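Local coordinates for protein DOA1 (Saccharomyces cerevisiae, PDB 3ODT), which probably binds ubiquitin through its WD40 beta-propeller domain and, by that binding, helps to regulate the turnover of F-box proteins, at residues A[11-16]-A[288-293]; A[134-139]-A[170-175]. All coordinates share one frame; numbering follows the deposited sequence.

Contact 1: A[11-16]-A[288-293]; sequences SATLKG and LVRIFS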
loop_
_atom_site.group_PDB
_atom_site.type_symbol
_atom_site.label_atom_id
_atom_site.label_comp_id
_atom_site.label_asym_id
_atom_site.label_seq_id
_atom_site.Cartn_x
_atom_site.Cartn_y
_atom_site.Cartn_z
ATOM N N SER A 11 16.324 8.559 -8.080
ATOM C CA SER A 11 15.982 9.131 -9.385
ATOM C C SER A 11 15.391 10.527 -9.301
ATOM O O SER A 11 15.741 11.402 -10.095
ATOM C CB SER A 11 14.961 8.228 -10.082
ATOM O OG SER A 11 14.633 8.736 -11.368
ATOM N N ALA A 12 14.480 10.742 -8.360
ATOM C CA ALA A 12 13.834 12.045 -8.221
ATOM C C ALA A 12 13.275 12.214 -6.824
ATOM O O ALA A 12 12.861 11.258 -6.171
ATOM C CB ALA A 12 12.725 12.191 -9.210
ATOM N N THR A 13 13.266 13.463 -6.409
ATOM C CA THR A 13 12.659 13.913 -5.184
ATOM C C THR A 13 11.490 14.828 -5.537
ATOM O O THR A 13 11.648 15.833 -6.238
ATOM C CB THR A 13 13.670 14.657 -4.327
ATOM O OG1 THR A 13 14.791 13.804 -4.105
ATOM C CG2 THR A 13 13.048 15.024 -3.005
ATOM N N LEU A 14 10.316 14.438 -5.075
ATOM C CA LEU A 14 9.067 15.065 -5.420
ATOM C C LEU A 14 8.551 15.809 -4.184
ATOM O O LEU A 14 7.995 15.216 -3.251
ATOM C CB LEU A 14 8.071 14.012 -5.873
ATOM C CG LEU A 14 8.199 13.519 -7.339
ATOM C CD1 LEU A 14 9.641 13.174 -7.738
ATOM C CD2 LEU A 14 7.306 12.307 -7.564
ATOM N N LYS A 15 8.717 17.126 -4.228
ATOM C CA LYS A 15 8.437 18.029 -3.134
ATOM C C LYS A 15 7.113 18.761 -3.382
ATOM O O LYS A 15 6.871 19.230 -4.471
ATOM C CB LYS A 15 9.596 19.033 -3.023
ATOM C CG LYS A 15 9.478 20.023 -1.887
ATOM C CD LYS A 15 10.681 20.938 -1.782
ATOM C CE LYS A 15 10.549 21.850 -0.513
ATOM N NZ LYS A 15 11.652 22.833 -0.266
ATOM N N GLY A 16 6.268 18.834 -2.364
ATOM C CA GLY A 16 5.039 19.591 -2.462
ATOM C C GLY A 16 4.119 19.372 -1.270
ATOM O O GLY A 16 3.452 20.304 -0.819
ATOM N N LEU A 288 8.072 14.095 1.712
ATOM C CA LEU A 288 8.544 13.875 0.366
ATOM C C LEU A 288 8.045 12.554 -0.226
ATOM O O LEU A 288 7.873 11.551 0.480
ATOM C CB LEU A 288 10.077 13.850 0.346
ATOM C CG LEU A 288 10.746 15.171 0.673
ATOM C CD1 LEU A 288 12.227 14.965 0.789
ATOM C CD2 LEU A 288 10.362 16.242 -0.372
ATOM N N VAL A 289 7.883 12.585 -1.535
ATOM C CA VAL A 289 7.839 11.384 -2.352
ATOM C C VAL A 289 9.218 11.257 -3.017
ATOM O O VAL A 289 9.801 12.255 -3.459
ATOM C CB VAL A 289 6.722 11.501 -3.411
ATOM C CG1 VAL A 289 6.758 10.306 -4.319
ATOM C CG2 VAL A 289 5.337 11.652 -2.762
ATOM N N ARG A 290 9.740 10.040 -3.082
ATOM C CA ARG A 290 10.988 9.786 -3.815
ATOM C C ARG A 290 10.788 8.646 -4.801
ATOM O O ARG A 290 9.935 7.790 -4.605
ATOM C CB ARG A 290 12.122 9.431 -2.849
ATOM C CG ARG A 290 12.581 10.557 -1.929
ATOM C CD ARG A 290 13.612 9.978 -0.991
ATOM N NE ARG A 290 14.244 10.970 -0.129
ATOM C CZ ARG A 290 13.739 11.429 1.017
ATOM N NH1 ARG A 290 12.531 11.051 1.432
ATOM N NH2 ARG A 290 14.441 12.284 1.748
ATOM N N ILE A 291 11.534 8.684 -5.901
ATOM C CA ILE A 291 11.554 7.595 -6.858
ATOM C C ILE A 291 12.982 7.103 -6.927
ATOM O O ILE A 291 13.908 7.919 -7.003
ATOM C CB ILE A 291 11.074 8.054 -8.224
ATOM C CG1 ILE A 291 9.629 8.554 -8.107
ATOM C CG2 ILE A 291 11.169 6.939 -9.219
ATOM C CD1 ILE A 291 9.133 9.117 -9.344
ATOM N N PHE A 292 13.153 5.799 -6.797
ATOM C CA PHE A 292 14.454 5.142 -6.942
ATOM C C PHE A 292 14.449 4.244 -8.174
ATOM O O PHE A 292 13.421 3.683 -8.509
ATOM C CB PHE A 292 14.743 4.292 -5.691
ATOM C CG PHE A 292 15.064 5.110 -4.487
ATOM C CD1 PHE A 292 14.050 5.641 -3.713
ATOM C CD2 PHE A 292 16.374 5.362 -4.139
ATOM C CE1 PHE A 292 14.343 6.426 -2.613
ATOM C CE2 PHE A 292 16.669 6.158 -3.044
ATOM C CZ PHE A 292 15.660 6.690 -2.290
ATOM N N SER A 293 15.611 4.095 -8.815
ATOM C CA SER A 293 15.738 3.292 -10.006
ATOM C C SER A 293 17.046 2.527 -10.031
ATOM O O SER A 293 18.059 2.988 -9.505
ATOM C CB SER A 293 15.649 4.188 -11.239
ATOM O OG SER A 293 15.614 3.418 -12.427
#
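The velcro closure of the seven-bladed WD40 propeller runs through this pair: N-terminal strand 9-14 lies antiparallel beside C-terminal strand 289-293 as the outermost strand of the last blade. Ala12 and Ile291 form a hydrogen-bonded pair, Ile291 N giving to Ala12 O at 2.9 Å, and so do Leu14 and Val289, where Leu14 N reaches Val289 O at 2.8 Å. Between them Thr13 faces Arg290 as a non-hydrogen-bonded pair. On the side of Leu14 and Val289 the two CB atoms meet at 3.8 Å; CG of Leu14 lies anti to its carbonyl carbon (chi1 -81°), and its CD2 reaches CG1 of Val289 and, at 4.1 Å, CD1 of Ile291. Trp44 and Trp50 of the neighbouring blade pack against this group. On the other side, Leu288 sets CD1 against Thr13 CG2 at 3.9 Å, and the same CD1 lies above one face of the Arg290 guanidinium, toward its rim; NH2 of Arg290 is salt-bridged to Asp286. CD2 of Leu288 turns instead to the backbone of Lys15. A classic bulge interrupts the ladder at Ser11 and Ala12, both facing Ile291: Ile291 O is gripped by two donors, Ser11 N at 2.7 Å and Ala12 N at 3.2 Å.

Contact 2: A[134-139]-A[170-175]; sequences LVYNLQ and WQNDKV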
loop_
_atom_site.group_PDB
_atom_site.type_symbol
_atom_site.label_atom_id
_atom_site.label_comp_id
_atom_site.label_asym_id
_atom_site.label_seq_id
_atom_site.Cartn_x
_atom_site.Cartn_y
_atom_site.Cartn_z
ATOM N N LEU A 134 -21.083 -1.197 -2.280
ATOM C CA LEU A 134 -20.579 -2.160 -1.299
ATOM C C LEU A 134 -21.166 -3.523 -1.571
ATOM O O LEU A 134 -22.387 -3.679 -1.545
ATOM C CB LEU A 134 -20.950 -1.733 0.122
ATOM C CG LEU A 134 -20.454 -2.679 1.195
ATOM C CD1 LEU A 134 -18.933 -2.777 1.196
ATOM C CD2 LEU A 134 -20.939 -2.140 2.551
ATOM N N VAL A 135 -20.301 -4.501 -1.837
ATOM C CA VAL A 135 -20.726 -5.859 -2.102
ATOM C C VAL A 135 -20.564 -6.775 -0.884
ATOM O O VAL A 135 -21.466 -7.570 -0.561
ATOM C CB VAL A 135 -19.959 -6.443 -3.273
ATOM C CG1 VAL A 135 -20.357 -7.905 -3.485
ATOM C CG2 VAL A 135 -20.224 -5.624 -4.529
ATOM N N TYR A 136 -19.393 -6.711 -0.239
ATOM C CA TYR A 136 -19.158 -7.466 0.992
ATOM C C TYR A 136 -18.580 -6.587 2.089
ATOM O O TYR A 136 -17.595 -5.858 1.883
ATOM C CB TYR A 136 -18.209 -8.648 0.760
ATOM C CG TYR A 136 -18.585 -9.555 -0.388
ATOM C CD1 TYR A 136 -19.726 -10.322 -0.349
ATOM C CD2 TYR A 136 -17.753 -9.693 -1.472
ATOM C CE1 TYR A 136 -20.057 -11.160 -1.380
ATOM C CE2 TYR A 136 -18.069 -10.541 -2.514
ATOM C CZ TYR A 136 -19.221 -11.263 -2.460
ATOM O OH TYR A 136 -19.555 -12.094 -3.490
ATOM N N ASN A 137 -19.168 -6.720 3.277
ATOM C CA ASN A 137 -18.625 -6.177 4.507
ATOM C C ASN A 137 -17.905 -7.311 5.256
ATOM O O ASN A 137 -18.541 -8.285 5.681
ATOM C CB ASN A 137 -19.755 -5.622 5.369
ATOM C CG ASN A 137 -19.249 -5.000 6.635
ATOM O OD1 ASN A 137 -18.172 -4.422 6.657
ATOM N ND2 ASN A 137 -20.006 -5.150 7.709
ATOM N N LEU A 138 -16.598 -7.198 5.396
ATOM C CA LEU A 138 -15.785 -8.220 6.043
ATOM C C LEU A 138 -15.588 -7.836 7.504
ATOM O O LEU A 138 -14.661 -7.114 7.859
ATOM C CB LEU A 138 -14.434 -8.340 5.343
ATOM C CG LEU A 138 -14.441 -8.490 3.810
ATOM C CD1 LEU A 138 -13.066 -8.835 3.264
ATOM C CD2 LEU A 138 -15.440 -9.527 3.334
ATOM N N GLN A 139 -16.500 -8.335 8.321
ATOM C CA GLN A 139 -16.624 -8.007 9.726
ATOM C C GLN A 139 -16.344 -9.277 10.549
ATOM O O GLN A 139 -17.105 -10.249 10.489
ATOM C CB GLN A 139 -18.046 -7.460 9.988
ATOM C CG GLN A 139 -18.247 -6.769 11.353
ATOM C CD GLN A 139 -19.525 -5.905 11.403
ATOM O OE1 GLN A 139 -19.647 -4.908 10.678
ATOM N NE2 GLN A 139 -20.470 -6.280 12.268
ATOM N N TRP A 170 -10.949 -14.816 3.518
ATOM C CA TRP A 170 -12.399 -14.707 3.419
ATOM C C TRP A 170 -12.840 -15.260 2.094
ATOM O O TRP A 170 -12.107 -15.184 1.109
ATOM C CB TRP A 170 -12.784 -13.224 3.427
ATOM C CG TRP A 170 -12.314 -12.449 4.588
ATOM C CD1 TRP A 170 -11.038 -12.024 4.824
ATOM C CD2 TRP A 170 -13.105 -11.989 5.689
ATOM N NE1 TRP A 170 -10.991 -11.337 6.010
ATOM C CE2 TRP A 170 -12.243 -11.300 6.562
ATOM C CE3 TRP A 170 -14.469 -12.076 6.011
ATOM C CZ2 TRP A 170 -12.686 -10.692 7.723
ATOM C CZ3 TRP A 170 -14.904 -11.477 7.179
ATOM C CH2 TRP A 170 -14.016 -10.775 8.014
ATOM N N GLN A 171 -14.055 -15.795 2.051
ATOM C CA GLN A 171 -14.718 -16.053 0.787
ATOM C C GLN A 171 -16.093 -15.429 0.892
ATOM O O GLN A 171 -16.834 -15.668 1.849
ATOM C CB GLN A 171 -14.784 -17.528 0.466
ATOM C CG GLN A 171 -15.408 -17.806 -0.899
ATOM C CD GLN A 171 -15.061 -19.169 -1.437
ATOM O OE1 GLN A 171 -15.109 -20.180 -0.718
ATOM N NE2 GLN A 171 -14.755 -19.223 -2.733
ATOM N N ASN A 172 -16.422 -14.558 -0.057
ATOM C CA ASN A 172 -17.613 -13.726 0.073
ATOM C C ASN A 172 -17.419 -12.768 1.246
ATOM O O ASN A 172 -16.435 -12.029 1.291
ATOM C CB ASN A 172 -18.856 -14.588 0.288
ATOM C CG ASN A 172 -19.228 -15.392 -0.943
ATOM O OD1 ASN A 172 -18.922 -15.001 -2.069
ATOM N ND2 ASN A 172 -19.891 -16.522 -0.733
ATOM N N ASP A 173 -18.344 -12.788 2.203
ATOM C CA ASP A 173 -18.163 -12.043 3.444
ATOM C C ASP A 173 -17.958 -12.908 4.680
ATOM O O ASP A 173 -18.149 -12.436 5.808
ATOM C CB ASP A 173 -19.331 -11.075 3.655
ATOM C CG ASP A 173 -20.650 -11.775 3.831
ATOM O OD1 ASP A 173 -20.703 -13.010 3.696
ATOM O OD2 ASP A 173 -21.644 -11.070 4.120
ATOM N N LYS A 174 -17.517 -14.146 4.468
ATOM C CA LYS A 174 -17.257 -15.053 5.575
ATOM C C LYS A 174 -15.783 -15.411 5.698
ATOM O O LYS A 174 -15.103 -15.657 4.740
ATOM C CB LYS A 174 -18.082 -16.323 5.413
ATOM C CG LYS A 174 -19.572 -15.987 5.313
ATOM C CD LYS A 174 -20.492 -17.178 5.304
ATOM C CE LYS A 174 -21.971 -16.719 5.286
ATOM N NZ LYS A 174 -22.223 -15.636 4.286
ATOM N N VAL A 175 -15.296 -15.455 6.928
ATOM C CA VAL A 175 -13.929 -15.887 7.156
ATOM C C VAL A 175 -13.914 -17.393 6.949
ATOM O O VAL A 175 -14.754 -18.115 7.516
ATOM C CB VAL A 175 -13.478 -15.605 8.588
ATOM C CG1 VAL A 175 -12.073 -16.147 8.823
ATOM C CG2 VAL A 175 -13.586 -14.113 8.906
#
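Two adjacent propeller blades meet here, the outer strand 133-139 of one lying against the type II' beta turn Gln171 to Lys174 that joins the last two strands of the next. No clear hydrogen bond crosses; two ring faces carry most of the contact. Leu138 CB sits 3.5 Å from the centroid of the Trp170 six-membered ring, 6° off its normal, a CH-pi contact, while CD1 lies over the five-membered part. Val175 CG2 lies against the opposite face, toward its rim, and Trp170 NE1 is hydrogen-bonded to Thr160 OG1. The other Leu138 methyl, CD2, runs to Asn172 O at 3.4 Å. An alanine in place of Trp170 is likely to open a gap between Leu138 and Val175 and leave Thr160 OG1 without its indole partner. Tyr136, its CG anti to the carbonyl carbon (chi1 -51°), makes the second ring contact: one face receives Asn172 CA, 3.9 Å from the centroid, and the other Val135 CG1. Asp173 CB touches Asn137 O at 3.5 Å, and its OD1 takes Lys174 NZ on the syn lone pair at 3.1 Å. With Asp173 and Lys174 salt-bridged within the turn, these two segments offer each other mainly CH-pi and van der Waals contact, which depends on close fit of the ring faces.

Overall arrangement
From the N terminus, strand 9-14 is laid down first, and its partner 289-293 arrives only after the chain has gone round the propeller, so contact 1 closes a loop of 271 intervening residues. Contact 2 is nested inside that loop and closes a much smaller one, with 30 residues between 134-139 and 170-175, as the chain passes from one blade to the next. The two sites lie on opposite sides of the chain's centre, their own centres about 37 Å apart and their nearest atoms about 28 Å. Contact 1 joins the chain's two ends within one blade and shuts the ring; contact 2 packs successive blades side by side.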